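Nitrogenase iron-molybdenum cofactor biosynthesis protein NifB (Methanothermobacter thermautotrophicus, PDB 7JMA) probably catalyses the radical SAM-dependent carbide insertion that couples two [4Fe-4S] clusters into the [8Fe-9S-C] precursor of the nitrogenase iron-molybdenum cofactor. Local coordinates at residues Asp67-Val72 against Lys103-Lys108; Ile84-Pro89 against Glu96-Phe101; Asp128-Leu133 against Glu182-Arg187; Val138-Asn143 against Arg175-Gly180; Ser219-Ile224 against Asn248-Ile253. One frame throughout, in Å; residues are numbered along the deposited sequence.

Interaction 1 of 5, residues Asp67-Val72 against Lys103-Lys108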
# COMPACT_ATOMS: atom_id res chain seq x y z
N ASP A 67 -21.86 7.09 4.99
CA ASP A 67 -22.41 6.51 3.77
C ASP A 67 -21.73 5.19 3.43
O ASP A 67 -22.37 4.27 2.90
CB ASP A 67 -22.29 7.49 2.61
N ALA A 68 -20.43 5.07 3.73
CA ALA A 68 -19.71 3.83 3.47
C ALA A 68 -20.18 2.71 4.40
O ALA A 68 -20.29 1.56 3.98
CB ALA A 68 -18.20 4.06 3.63
N ILE A 69 -20.47 3.05 5.66
CA ILE A 69 -21.05 2.07 6.58
C ILE A 69 -22.38 1.54 6.03
O ILE A 69 -22.63 0.33 6.00
CB ILE A 69 -21.24 2.68 7.98
CG1 ILE A 69 -19.89 3.01 8.61
CG2 ILE A 69 -22.07 1.75 8.87
CD1 ILE A 69 -19.08 1.80 9.02
N LYS A 70 -23.26 2.46 5.61
CA LYS A 70 -24.56 2.04 5.08
C LYS A 70 -24.39 1.19 3.83
O LYS A 70 -25.13 0.23 3.62
CB LYS A 70 -25.42 3.27 4.79
N HIS A 71 -23.42 1.55 2.98
CA HIS A 71 -23.12 0.74 1.81
C HIS A 71 -22.72 -0.68 2.20
O HIS A 71 -23.23 -1.66 1.63
CB HIS A 71 -22.01 1.42 0.99
CG HIS A 71 -21.55 0.63 -0.20
ND1 HIS A 71 -22.33 0.47 -1.32
CD2 HIS A 71 -20.40 -0.04 -0.44
CE1 HIS A 71 -21.68 -0.27 -2.21
NE2 HIS A 71 -20.50 -0.59 -1.69
N VAL A 72 -21.81 -0.83 3.18
CA VAL A 72 -21.38 -2.16 3.58
C VAL A 72 -22.56 -2.98 4.11
O VAL A 72 -22.71 -4.16 3.78
CB VAL A 72 -20.25 -2.08 4.62
CG1 VAL A 72 -19.96 -3.46 5.18
CG2 VAL A 72 -18.99 -1.50 4.00
N LYS A 103 -13.44 3.30 12.81
CA LYS A 103 -13.99 3.40 14.16
C LYS A 103 -15.41 2.85 14.20
O LYS A 103 -15.76 2.04 15.07
CB LYS A 103 -13.96 4.85 14.64
CG LYS A 103 -12.62 5.33 15.17
CD LYS A 103 -12.65 6.82 15.52
CE LYS A 103 -11.40 7.23 16.29
NZ LYS A 103 -10.71 8.38 15.64
N LYS A 104 -16.24 3.27 13.24
CA LYS A 104 -17.63 2.81 13.21
C LYS A 104 -17.73 1.34 12.83
O LYS A 104 -18.58 0.61 13.35
CB LYS A 104 -18.43 3.66 12.22
CG LYS A 104 -18.37 5.16 12.49
CD LYS A 104 -19.00 5.94 11.34
CE LYS A 104 -18.66 7.42 11.43
NZ LYS A 104 -19.26 8.04 12.65
N ALA A 105 -16.88 0.89 11.90
CA ALA A 105 -16.91 -0.51 11.47
C ALA A 105 -16.53 -1.44 12.61
O ALA A 105 -17.01 -2.58 12.67
CB ALA A 105 -15.98 -0.72 10.28
N SER A 106 -15.68 -0.96 13.52
CA SER A 106 -15.32 -1.73 14.72
C SER A 106 -16.56 -2.12 15.51
O SER A 106 -16.68 -3.26 15.98
CB SER A 106 -14.39 -0.89 15.59
OG SER A 106 -13.04 -1.08 15.22
N LYS A 107 -17.49 -1.18 15.67
CA LYS A 107 -18.71 -1.47 16.41
C LYS A 107 -19.67 -2.31 15.57
O LYS A 107 -20.16 -3.35 16.02
CB LYS A 107 -19.37 -0.16 16.85
N LYS A 108 -19.93 -1.88 14.33
CA LYS A 108 -20.98 -2.51 13.54
C LYS A 108 -20.54 -3.86 12.96
O LYS A 108 -21.40 -4.71 12.71
CB LYS A 108 -21.42 -1.58 12.42
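Ile69 and Ala105 mark the nearest approach of the two helical backbones, with their CA atoms 6.9 Å apart. Ile69 points toward the partner helix and is the one residue of 67-72 whose side chain meets it. Its terminal methyl rests on the backbone as much as on side chains: Ile69 CD1 lies 3.7 Å from Ala105 N and 3.8 Å from Lys104 CB. With CG1 set anti to the carbonyl carbon (chi1 -66°), the longer branch leads across the gap, and Ile69 CG1 also comes within 3.9 Å of Lys104 CB. The methyl of Ala105 closes the apolar patch less tightly, Ala105 CB standing 4.2 Å from Ile69 CD1.

In the TIM-barrel-like fold of radical SAM enzymes the two helices are neighbours: helix 65-76 leads into strand 83-86 and helix 96-108 follows it. Val72 and Ala105 both pack on Ile84 of that strand, and Ile69 also touches Phe101, one turn earlier on its partner helix. With an alanine in place of Ile69 the CG1-CD1 arm is gone, which would probably open a gap beside Ala105 and leave the root of Lys104 without its apolar neighbour. Lys104 starts toward Ile69 and crosses it at about a right angle, its methylene CD 4.1 Å from Ile69 CG1. Beyond, the chain bends away to a long, weak ion pair with Asp66.

Interaction 2 of 5, residues Ile84-Pro89 against Glu96-Phe101; sequences IGVAGP and EETFEF
Thr98 is the first residue of helix 96-101 to meet the strand, where it packs against Val86. The pairing is mixed in character: Val86 CG1 lies 3.8 Å from Thr98 OG1 and 4.2 Å from Thr98 CG2, one methyl touching both branches of the threonine. The hydroxyl is nevertheless satisfied, since it is hydrogen-bonded to Ala92 O in the loop before the helix. One turn on, Phe101 swings its ring toward the strand, with CG anti to the backbone N (chi1 171°). The ring and Val86 slide past each other in opposite directions, bringing Phe101 CD2 within 4.0 Å of Val86 CG2. Val86 thus divides its two methyls between Thr98 and Phe101. Ile84 makes a looser contact farther round the same ring, Ile84 CD1 being 4.5 Å from Phe101 CZ. Ile84 and Val86 both point toward the helix, while Gly85 between them carries no side chain.

The axes of strand 84-86 and helix 96-101 approach to 10.0 Å with their directions 164° apart, nearly antiparallel, as expected for the first strand and the helix of a beta-alpha-beta crossover. Strand 113-118 completes that unit; it bonds through its backbone to Ile84 and Val86 and carries Cys115, a ligand of a [4Fe-4S] cluster absent from this model. Phe101 reaches on to Ala65 and Ala68 of helix 65-76, whereas Phe99 turns to helix 123-132, with Leu130 beside it and Arg126 in a cation-pi contact.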
# COMPACT_ATOMS: atom_id res chain seq x y z
N ILE A 84 -13.65 -5.86 4.66
CA ILE A 84 -13.88 -4.47 4.26
C ILE A 84 -12.54 -3.75 4.21
O ILE A 84 -11.70 -3.91 5.10
CB ILE A 84 -14.86 -3.75 5.19
CG1 ILE A 84 -14.39 -3.77 6.65
CG2 ILE A 84 -16.25 -4.38 5.10
CD1 ILE A 84 -15.45 -3.33 7.64
N GLY A 85 -12.34 -2.94 3.18
CA GLY A 85 -11.06 -2.29 3.00
C GLY A 85 -11.23 -0.86 2.52
O GLY A 85 -12.26 -0.48 1.95
N VAL A 86 -10.19 -0.08 2.77
CA VAL A 86 -10.07 1.27 2.22
C VAL A 86 -8.78 1.29 1.42
O VAL A 86 -7.71 0.99 1.97
CB VAL A 86 -10.02 2.35 3.32
CG1 VAL A 86 -9.67 3.72 2.68
CG2 VAL A 86 -11.35 2.39 4.08
N ALA A 87 -8.86 1.65 0.14
CA ALA A 87 -7.67 1.64 -0.69
C ALA A 87 -7.50 2.89 -1.52
O ALA A 87 -6.45 3.05 -2.15
CB ALA A 87 -7.68 0.42 -1.63
N GLY A 88 -8.46 3.78 -1.54
CA GLY A 88 -8.37 4.88 -2.46
C GLY A 88 -9.52 5.83 -2.31
O GLY A 88 -10.30 5.75 -1.36
N PRO A 89 -9.66 6.74 -3.26
CA PRO A 89 -8.87 6.88 -4.49
C PRO A 89 -7.45 7.43 -4.30
O PRO A 89 -6.62 7.27 -5.20
CB PRO A 89 -9.69 7.86 -5.32
CG PRO A 89 -11.02 7.96 -4.66
CD PRO A 89 -10.81 7.66 -3.23
N GLU A 96 -8.81 11.78 7.17
CA GLU A 96 -9.47 11.50 8.44
C GLU A 96 -10.67 10.58 8.28
O GLU A 96 -10.99 9.82 9.21
CB GLU A 96 -9.89 12.81 9.10
N GLU A 97 -11.36 10.63 7.13
CA GLU A 97 -12.54 9.77 6.94
C GLU A 97 -12.20 8.30 7.11
O GLU A 97 -13.01 7.52 7.63
CB GLU A 97 -13.16 10.01 5.57
N THR A 98 -11.00 7.89 6.68
CA THR A 98 -10.57 6.50 6.84
C THR A 98 -10.69 6.04 8.29
O THR A 98 -11.22 4.96 8.57
CB THR A 98 -9.13 6.35 6.37
OG1 THR A 98 -9.06 6.72 4.99
CG2 THR A 98 -8.64 4.92 6.57
N PHE A 99 -10.17 6.84 9.22
CA PHE A 99 -10.18 6.44 10.62
C PHE A 99 -11.57 6.56 11.22
O PHE A 99 -11.94 5.75 12.08
CB PHE A 99 -9.16 7.28 11.39
CG PHE A 99 -7.77 7.21 10.82
CD1 PHE A 99 -6.89 6.23 11.24
CD2 PHE A 99 -7.36 8.09 9.84
CE1 PHE A 99 -5.61 6.15 10.71
CE2 PHE A 99 -6.10 8.02 9.30
CZ PHE A 99 -5.22 7.05 9.73
N GLU A 100 -12.38 7.53 10.78
CA GLU A 100 -13.76 7.59 11.23
C GLU A 100 -14.53 6.35 10.80
O GLU A 100 -15.31 5.79 11.57
CB GLU A 100 -14.45 8.86 10.71
N PHE A 101 -14.29 5.90 9.57
CA PHE A 101 -14.96 4.71 9.05
C PHE A 101 -14.57 3.47 9.83
O PHE A 101 -15.43 2.67 10.22
CB PHE A 101 -14.65 4.53 7.56
CG PHE A 101 -15.13 3.23 6.99
CD1 PHE A 101 -16.47 3.04 6.67
CD2 PHE A 101 -14.24 2.17 6.80
CE1 PHE A 101 -16.92 1.83 6.16
CE2 PHE A 101 -14.67 0.96 6.28
CZ PHE A 101 -16.02 0.79 5.96

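Interaction 3 of 5, residues Asp128-Leu133 against Glu182-Arg187; sequences DELAEL and EKLAER
A salt bridge between Asp128 and Arg187 ties the last turns of helix 123-132 to the residue just after helix 166-186, in the outer layer of the barrel-like fold, where the first helix leads into strand 137-141 and the second comes after it. Arg187 grips a single carboxylate oxygen side-on with two nitrogens: Arg187 NE is 2.7 Å and Arg187 NH2 is 2.6 Å from Asp128 OD2. The extended run from CG to NE carries the guanidinium there. Both donors reach the oxygen from the same face of the carboxylate, and the two planes stand 61° apart. Neither bond is straight, the N-H...O angle being 134° at NE.

The third nitrogen turns back to the helix before it. Arg187 NH1 lies 2.7 Å from Lys183 O, a carbonyl close to the guanidinium plane and bonded at 155°, and makes a salt bridge of 2.8 Å to the anti lone pair of Glu186 OE1, completing a three-residue network. Held on these sides, the guanidinium is probably left little freedom to rotate. A leucine in place of Arg187 would probably leave Asp128 and Glu186 without their shared counter-charge and Lys183 O without this donor.

Below the charges the contact is apolar. Ala131 CB lies against the arginine stem, 4.1 Å from Arg187 CD, and deeper in, Leu130 CD1 is 4.0 Å from Leu184 CD2. Leu130 continues onto Ile135, while Leu184 rests on Val138 of strand 137-141 and on Ile189 just before strand 190-197.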
# COMPACT_ATOMS: atom_id res chain seq x y z
N ASP A 128 0.12 2.88 15.44
CA ASP A 128 -0.56 2.59 16.69
C ASP A 128 -2.07 2.68 16.54
O ASP A 128 -2.81 1.81 17.03
CB ASP A 128 -0.10 3.55 17.78
CG ASP A 128 1.27 3.20 18.32
OD1 ASP A 128 2.11 4.12 18.45
OD2 ASP A 128 1.50 2.01 18.60
N GLU A 129 -2.55 3.72 15.87
CA GLU A 129 -3.99 3.92 15.72
C GLU A 129 -4.61 2.80 14.90
O GLU A 129 -5.71 2.32 15.21
CB GLU A 129 -4.24 5.27 15.07
CG GLU A 129 -5.69 5.65 14.98
CD GLU A 129 -5.87 7.09 14.52
OE1 GLU A 129 -7.01 7.58 14.54
OE2 GLU A 129 -4.85 7.72 14.16
N LEU A 130 -3.94 2.39 13.82
CA LEU A 130 -4.43 1.30 12.98
C LEU A 130 -4.67 0.05 13.80
O LEU A 130 -5.71 -0.59 13.67
CB LEU A 130 -3.42 1.00 11.87
CG LEU A 130 -3.31 2.11 10.84
CD1 LEU A 130 -2.43 1.63 9.70
CD2 LEU A 130 -4.70 2.46 10.38
N ALA A 131 -3.69 -0.30 14.64
CA ALA A 131 -3.83 -1.47 15.51
C ALA A 131 -5.03 -1.33 16.43
O ALA A 131 -5.81 -2.28 16.60
CB ALA A 131 -2.55 -1.67 16.32
N GLU A 132 -5.20 -0.16 17.04
CA GLU A 132 -6.30 0.05 17.97
C GLU A 132 -7.66 -0.05 17.29
O GLU A 132 -8.66 -0.37 17.94
CB GLU A 132 -6.15 1.40 18.67
CG GLU A 132 -4.84 1.59 19.42
CD GLU A 132 -4.81 2.85 20.26
OE1 GLU A 132 -5.90 3.40 20.54
OE2 GLU A 132 -3.71 3.30 20.65
N LEU A 133 -7.72 0.25 15.98
CA LEU A 133 -8.98 0.22 15.26
C LEU A 133 -9.30 -1.14 14.65
O LEU A 133 -10.33 -1.27 13.97
CB LEU A 133 -8.97 1.27 14.15
CG LEU A 133 -8.88 2.70 14.68
CD1 LEU A 133 -8.74 3.69 13.54
CD2 LEU A 133 -10.10 3.01 15.52
N GLU A 182 7.73 -2.27 9.89
CA GLU A 182 8.10 -2.95 11.13
C GLU A 182 7.15 -2.57 12.27
O GLU A 182 6.85 -3.41 13.12
CB GLU A 182 9.55 -2.68 11.52
CG GLU A 182 10.17 -1.39 11.14
CD GLU A 182 11.67 -1.40 11.39
OE1 GLU A 182 12.44 -1.04 10.47
OE2 GLU A 182 12.09 -1.79 12.50
N LYS A 183 6.64 -1.34 12.28
CA LYS A 183 5.70 -0.96 13.33
C LYS A 183 4.38 -1.71 13.21
O LYS A 183 3.78 -2.07 14.22
CB LYS A 183 5.44 0.55 13.27
CG LYS A 183 6.60 1.36 13.86
CD LYS A 183 6.28 2.86 13.93
CE LYS A 183 5.44 3.19 15.15
NZ LYS A 183 5.83 4.51 15.73
N LEU A 184 3.90 -1.91 11.98
CA LEU A 184 2.70 -2.73 11.79
C LEU A 184 2.98 -4.17 12.20
O LEU A 184 2.20 -4.78 12.95
CB LEU A 184 2.27 -2.73 10.33
CG LEU A 184 1.74 -1.39 9.82
CD1 LEU A 184 1.41 -1.58 8.35
CD2 LEU A 184 0.54 -0.94 10.62
N ALA A 185 4.05 -4.75 11.67
CA ALA A 185 4.33 -6.17 11.90
C ALA A 185 4.45 -6.49 13.38
O ALA A 185 4.02 -7.57 13.82
CB ALA A 185 5.60 -6.58 11.15
N GLU A 186 5.09 -5.60 14.17
CA GLU A 186 5.29 -5.91 15.58
C GLU A 186 3.98 -5.84 16.36
O GLU A 186 3.89 -6.39 17.47
CB GLU A 186 6.34 -4.98 16.18
CG GLU A 186 5.92 -3.54 16.33
CD GLU A 186 7.11 -2.63 16.62
OE1 GLU A 186 6.89 -1.43 16.90
OE2 GLU A 186 8.27 -3.11 16.56
N ARG A 187 2.96 -5.21 15.80
CA ARG A 187 1.63 -5.14 16.38
C ARG A 187 0.70 -6.24 15.89
O ARG A 187 -0.48 -6.25 16.26
CB ARG A 187 1.01 -3.76 16.11
CG ARG A 187 1.61 -2.67 16.98
CD ARG A 187 1.53 -1.29 16.35
NE ARG A 187 2.12 -0.29 17.24
CZ ARG A 187 3.42 0.01 17.28
NH1 ARG A 187 4.28 -0.61 16.48
NH2 ARG A 187 3.86 0.94 18.13

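Interaction 4 of 5, residues Val138-Asn143 against Arg175-Gly180; sequences VTVTVN and RNQLEG
Asn176 OD1, next to the Gln177 that packs on Val142, takes a bond from NH2 of its neighbour Arg175, with a second, weak one from NE. Arg175 NH2 is 2.9 Å from Asn176 OD1, at 159° and in both the carbonyl and the guanidinium plane. Asn176 ND2 bonds to Leu121 O, so both ends of this amide have partners, which probably limits its rotation. The arginine bonds lie on the helix itself, which packs through Gln177 on the six-stranded parallel sheet of the radical SAM fold.

Gln177 points toward strand 137-141 and Val142 just after it. Its CG sits between the backbone N and the carbonyl carbon (chi1 70°), and the chain then extends to lay the amide beside Val142, Gln177 CD being 4.0 Å from Val142 CG2. Val142 is also backed by Val193 of strand 190-197 and Ile209 of helix 206-216. Thr141 points away to the other face, where its side chain is about 7 Å from that of Cys42, a ligand of a [4Fe-4S] cluster absent from this model. One step earlier along the strand, Val140 CG1 touches the root of the glutamine, 4.3 Å from Gln177 CB.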
# COMPACT_ATOMS: atom_id res chain seq x y z
N VAL A 138 -2.46 -4.76 6.11
CA VAL A 138 -2.14 -3.53 5.39
C VAL A 138 -1.25 -3.90 4.22
O VAL A 138 -0.29 -4.68 4.38
CB VAL A 138 -1.44 -2.50 6.29
CG1 VAL A 138 -0.99 -1.28 5.44
CG2 VAL A 138 -2.33 -2.06 7.43
N THR A 139 -1.58 -3.36 3.05
CA THR A 139 -0.77 -3.51 1.85
C THR A 139 0.01 -2.21 1.66
O THR A 139 -0.60 -1.13 1.58
CB THR A 139 -1.65 -3.83 0.65
OG1 THR A 139 -2.37 -5.04 0.90
CG2 THR A 139 -0.80 -4.00 -0.60
N VAL A 140 1.33 -2.31 1.61
CA VAL A 140 2.23 -1.16 1.48
C VAL A 140 2.88 -1.24 0.11
O VAL A 140 3.40 -2.30 -0.27
CB VAL A 140 3.29 -1.15 2.59
CG1 VAL A 140 4.16 0.12 2.45
CG2 VAL A 140 2.64 -1.21 3.98
N THR A 141 2.85 -0.15 -0.66
CA THR A 141 3.44 -0.16 -1.99
C THR A 141 4.88 0.31 -1.87
O THR A 141 5.14 1.47 -1.51
CB THR A 141 2.62 0.70 -2.94
OG1 THR A 141 1.33 0.10 -3.08
CG2 THR A 141 3.29 0.75 -4.32
N VAL A 142 5.82 -0.59 -2.17
CA VAL A 142 7.25 -0.32 -2.05
C VAL A 142 7.85 -0.61 -3.42
O VAL A 142 7.93 -1.77 -3.84
CB VAL A 142 7.94 -1.19 -0.99
CG1 VAL A 142 9.42 -0.82 -0.96
CG2 VAL A 142 7.30 -1.02 0.40
N ASN A 143 8.28 0.45 -4.11
CA ASN A 143 8.77 0.30 -5.47
C ASN A 143 10.28 0.37 -5.59
O ASN A 143 10.82 0.05 -6.65
CB ASN A 143 8.13 1.36 -6.37
CG ASN A 143 6.63 1.18 -6.46
OD1 ASN A 143 6.15 0.07 -6.71
ND2 ASN A 143 5.87 2.25 -6.24
N ARG A 175 12.21 5.82 4.12
CA ARG A 175 12.43 5.64 5.55
C ARG A 175 11.12 5.41 6.29
O ARG A 175 11.01 4.50 7.13
CB ARG A 175 13.15 6.85 6.14
CG ARG A 175 13.77 6.52 7.48
CD ARG A 175 13.90 7.71 8.40
NE ARG A 175 12.66 8.48 8.46
CZ ARG A 175 12.60 9.77 8.75
NH1 ARG A 175 13.72 10.44 9.01
NH2 ARG A 175 11.43 10.40 8.77
N ASN A 176 10.10 6.21 5.97
CA ASN A 176 8.83 6.10 6.66
C ASN A 176 8.12 4.79 6.35
O ASN A 176 7.58 4.14 7.26
CB ASN A 176 7.94 7.30 6.30
CG ASN A 176 8.31 8.56 7.06
OD1 ASN A 176 9.37 8.63 7.68
ND2 ASN A 176 7.43 9.56 7.03
N GLN A 177 8.11 4.38 5.08
CA GLN A 177 7.33 3.20 4.73
C GLN A 177 8.00 1.93 5.27
O GLN A 177 7.31 1.02 5.73
CB GLN A 177 7.08 3.13 3.22
CG GLN A 177 8.29 2.82 2.36
CD GLN A 177 7.96 2.86 0.87
OE1 GLN A 177 6.80 3.08 0.46
NE2 GLN A 177 8.96 2.63 0.06
N LEU A 178 9.34 1.89 5.28
CA LEU A 178 10.03 0.70 5.79
C LEU A 178 9.93 0.61 7.31
O LEU A 178 9.75 -0.49 7.86
CB LEU A 178 11.49 0.70 5.35
CG LEU A 178 11.68 0.56 3.83
CD1 LEU A 178 13.16 0.67 3.48
CD2 LEU A 178 11.08 -0.76 3.32
N GLU A 179 10.09 1.74 8.00
CA GLU A 179 9.84 1.75 9.44
C GLU A 179 8.39 1.41 9.74
O GLU A 179 8.09 0.75 10.75
CB GLU A 179 10.19 3.12 10.02
N GLY A 180 7.48 1.86 8.87
CA GLY A 180 6.07 1.57 9.06
C GLY A 180 5.75 0.09 8.97
O GLY A 180 4.89 -0.42 9.69

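Interaction 5 of 5, residues Ser219-Ile224 against Asn248-Ile253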
# COMPACT_ATOMS: atom_id res chain seq x y z
N SER A 219 5.03 -10.11 5.27
CA SER A 219 4.61 -11.50 5.13
C SER A 219 4.51 -11.99 3.70
O SER A 219 4.62 -13.20 3.48
CB SER A 219 3.25 -11.73 5.81
OG SER A 219 3.35 -11.60 7.23
N LEU A 220 4.30 -11.09 2.75
CA LEU A 220 3.95 -11.49 1.40
C LEU A 220 4.33 -10.35 0.48
O LEU A 220 4.28 -9.19 0.88
CB LEU A 220 2.46 -11.82 1.30
CG LEU A 220 1.85 -12.19 -0.04
CD1 LEU A 220 2.35 -13.55 -0.46
CD2 LEU A 220 0.34 -12.19 0.08
N MET A 221 4.75 -10.68 -0.73
CA MET A 221 4.99 -9.69 -1.76
C MET A 221 4.10 -9.96 -2.95
O MET A 221 3.89 -11.12 -3.33
CB MET A 221 6.45 -9.68 -2.19
CG MET A 221 6.87 -8.34 -2.71
SD MET A 221 8.62 -8.09 -2.46
CE MET A 221 9.05 -7.58 -4.11
N ASN A 222 3.60 -8.90 -3.55
CA ASN A 222 2.78 -8.99 -4.75
C ASN A 222 3.48 -8.16 -5.81
O ASN A 222 3.58 -6.94 -5.68
CB ASN A 222 1.36 -8.47 -4.49
CG ASN A 222 0.42 -8.70 -5.66
OD1 ASN A 222 0.71 -9.47 -6.58
ND2 ASN A 222 -0.71 -8.01 -5.64
N ILE A 223 4.00 -8.83 -6.84
CA ILE A 223 4.64 -8.15 -7.97
C ILE A 223 3.55 -7.77 -8.97
O ILE A 223 2.83 -8.64 -9.47
CB ILE A 223 5.70 -9.04 -8.64
CG1 ILE A 223 6.51 -9.81 -7.60
CG2 ILE A 223 6.63 -8.18 -9.50
CD1 ILE A 223 7.39 -8.93 -6.76
N ILE A 224 3.45 -6.49 -9.25
CA ILE A 224 2.43 -5.94 -10.15
C ILE A 224 3.15 -5.42 -11.39
O ILE A 224 4.12 -4.68 -11.26
CB ILE A 224 1.64 -4.80 -9.48
CG1 ILE A 224 0.97 -5.30 -8.20
CG2 ILE A 224 0.62 -4.22 -10.45
CD1 ILE A 224 0.23 -6.60 -8.39
N ASN A 248 9.48 -15.79 -9.48
CA ASN A 248 10.17 -17.00 -9.05
C ASN A 248 11.41 -16.67 -8.22
O ASN A 248 11.71 -17.37 -7.25
CB ASN A 248 10.55 -17.84 -10.27
CG ASN A 248 9.34 -18.44 -10.95
OD1 ASN A 248 8.28 -18.57 -10.35
ND2 ASN A 248 9.50 -18.80 -12.22
N GLU A 249 12.13 -15.61 -8.58
CA GLU A 249 13.28 -15.20 -7.78
C GLU A 249 12.84 -14.66 -6.43
O GLU A 249 13.45 -14.98 -5.40
CB GLU A 249 14.09 -14.15 -8.54
CG GLU A 249 15.42 -14.66 -9.06
CD GLU A 249 16.46 -13.56 -9.20
OE1 GLU A 249 16.14 -12.52 -9.83
OE2 GLU A 249 17.58 -13.72 -8.67
N VAL A 250 11.81 -13.82 -6.41
CA VAL A 250 11.35 -13.25 -5.14
C VAL A 250 10.86 -14.35 -4.21
O VAL A 250 11.05 -14.27 -2.99
CB VAL A 250 10.27 -12.18 -5.41
CG1 VAL A 250 9.65 -11.71 -4.10
CG2 VAL A 250 10.87 -11.01 -6.16
N GLU A 251 10.24 -15.39 -4.78
CA GLU A 251 9.70 -16.49 -3.99
C GLU A 251 10.77 -17.18 -3.15
O GLU A 251 10.47 -17.77 -2.11
CB GLU A 251 9.03 -17.50 -4.91
CG GLU A 251 7.87 -18.26 -4.30
CD GLU A 251 7.11 -19.06 -5.33
OE1 GLU A 251 7.75 -19.81 -6.11
OE2 GLU A 251 5.86 -18.94 -5.38
N LYS A 252 12.03 -17.13 -3.59
CA LYS A 252 13.10 -17.73 -2.80
C LYS A 252 13.39 -16.93 -1.53
O LYS A 252 14.07 -17.44 -0.64
CB LYS A 252 14.37 -17.87 -3.64
N ILE A 253 12.87 -15.70 -1.44
CA ILE A 253 13.14 -14.82 -0.32
C ILE A 253 11.91 -14.63 0.55
O ILE A 253 12.01 -14.62 1.78
CB ILE A 253 13.67 -13.46 -0.84
CG1 ILE A 253 15.08 -13.65 -1.42
CG2 ILE A 253 13.60 -12.39 0.23
CD1 ILE A 253 15.27 -12.98 -2.76
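Met221 is the first residue of strand 220-224 to touch the helix, and its partner is Val250, with Met221 CA and Val250 CA 8.0 Å apart. The side chain leaves with CG anti to the backbone N (chi1 -153°) and bends at its last torsion, bringing the thioether end across the valine. Met221 SD is 4.1 Å from Val250 CG1, and Met221 CE is 4.2 Å from the same Val250 CG1, the two side chains crossing at about a right angle. Asn222 then points away, in the alternation of a strand. Ile223 comes back to the helix side and meets Val250 from the end, tip to tip, with Ile223 CD1 4.1 Å from Val250 CG2.

Val250 therefore serves both strand residues, one methyl to each: CG1 to the methionine and CG2 to the isoleucine. No polar bond joins the two segments, so the contact is purely van der Waals packing, and it is buried. A polar tie to the same helix comes one turn earlier, where Arg247 NH2 is hydrogen-bonded to Ile223 O.

Strand 220-225 is the last of the six parallel strands, and Leu220 and Asn222 pair with Val193 of strand 190-197. On its other side the backbone of Met221 bonds to Pro255 and Phe257, in the chain beyond the helix. Helix 206-216 packs alongside, Ala210 touching both Met221 and Val250, and Ile206 touching Met221 and Ile223.

Interactions 2, 4 and 5 are buried and set helices on three strands of the same parallel sheet, from 83-86 through 137-141 to the last strand, 220-225. Interactions 2 and 5 are mainly apolar, with a threonine hydroxyl in 2, while 4 lays a glutamine amide against valine. Interactions 1 and 3 instead join helix to helix in the outer layer and are only partly buried: 1 is mostly apolar, with a lysine stem at its margin, whereas 3 adds a charged network above a leucine pair. Interactions 1 and 2 share helix 96-108; 3 and 4 share helix 166-186. Phe99 and Leu130 link interactions 2 and 3, while interaction 5 touches none of the others.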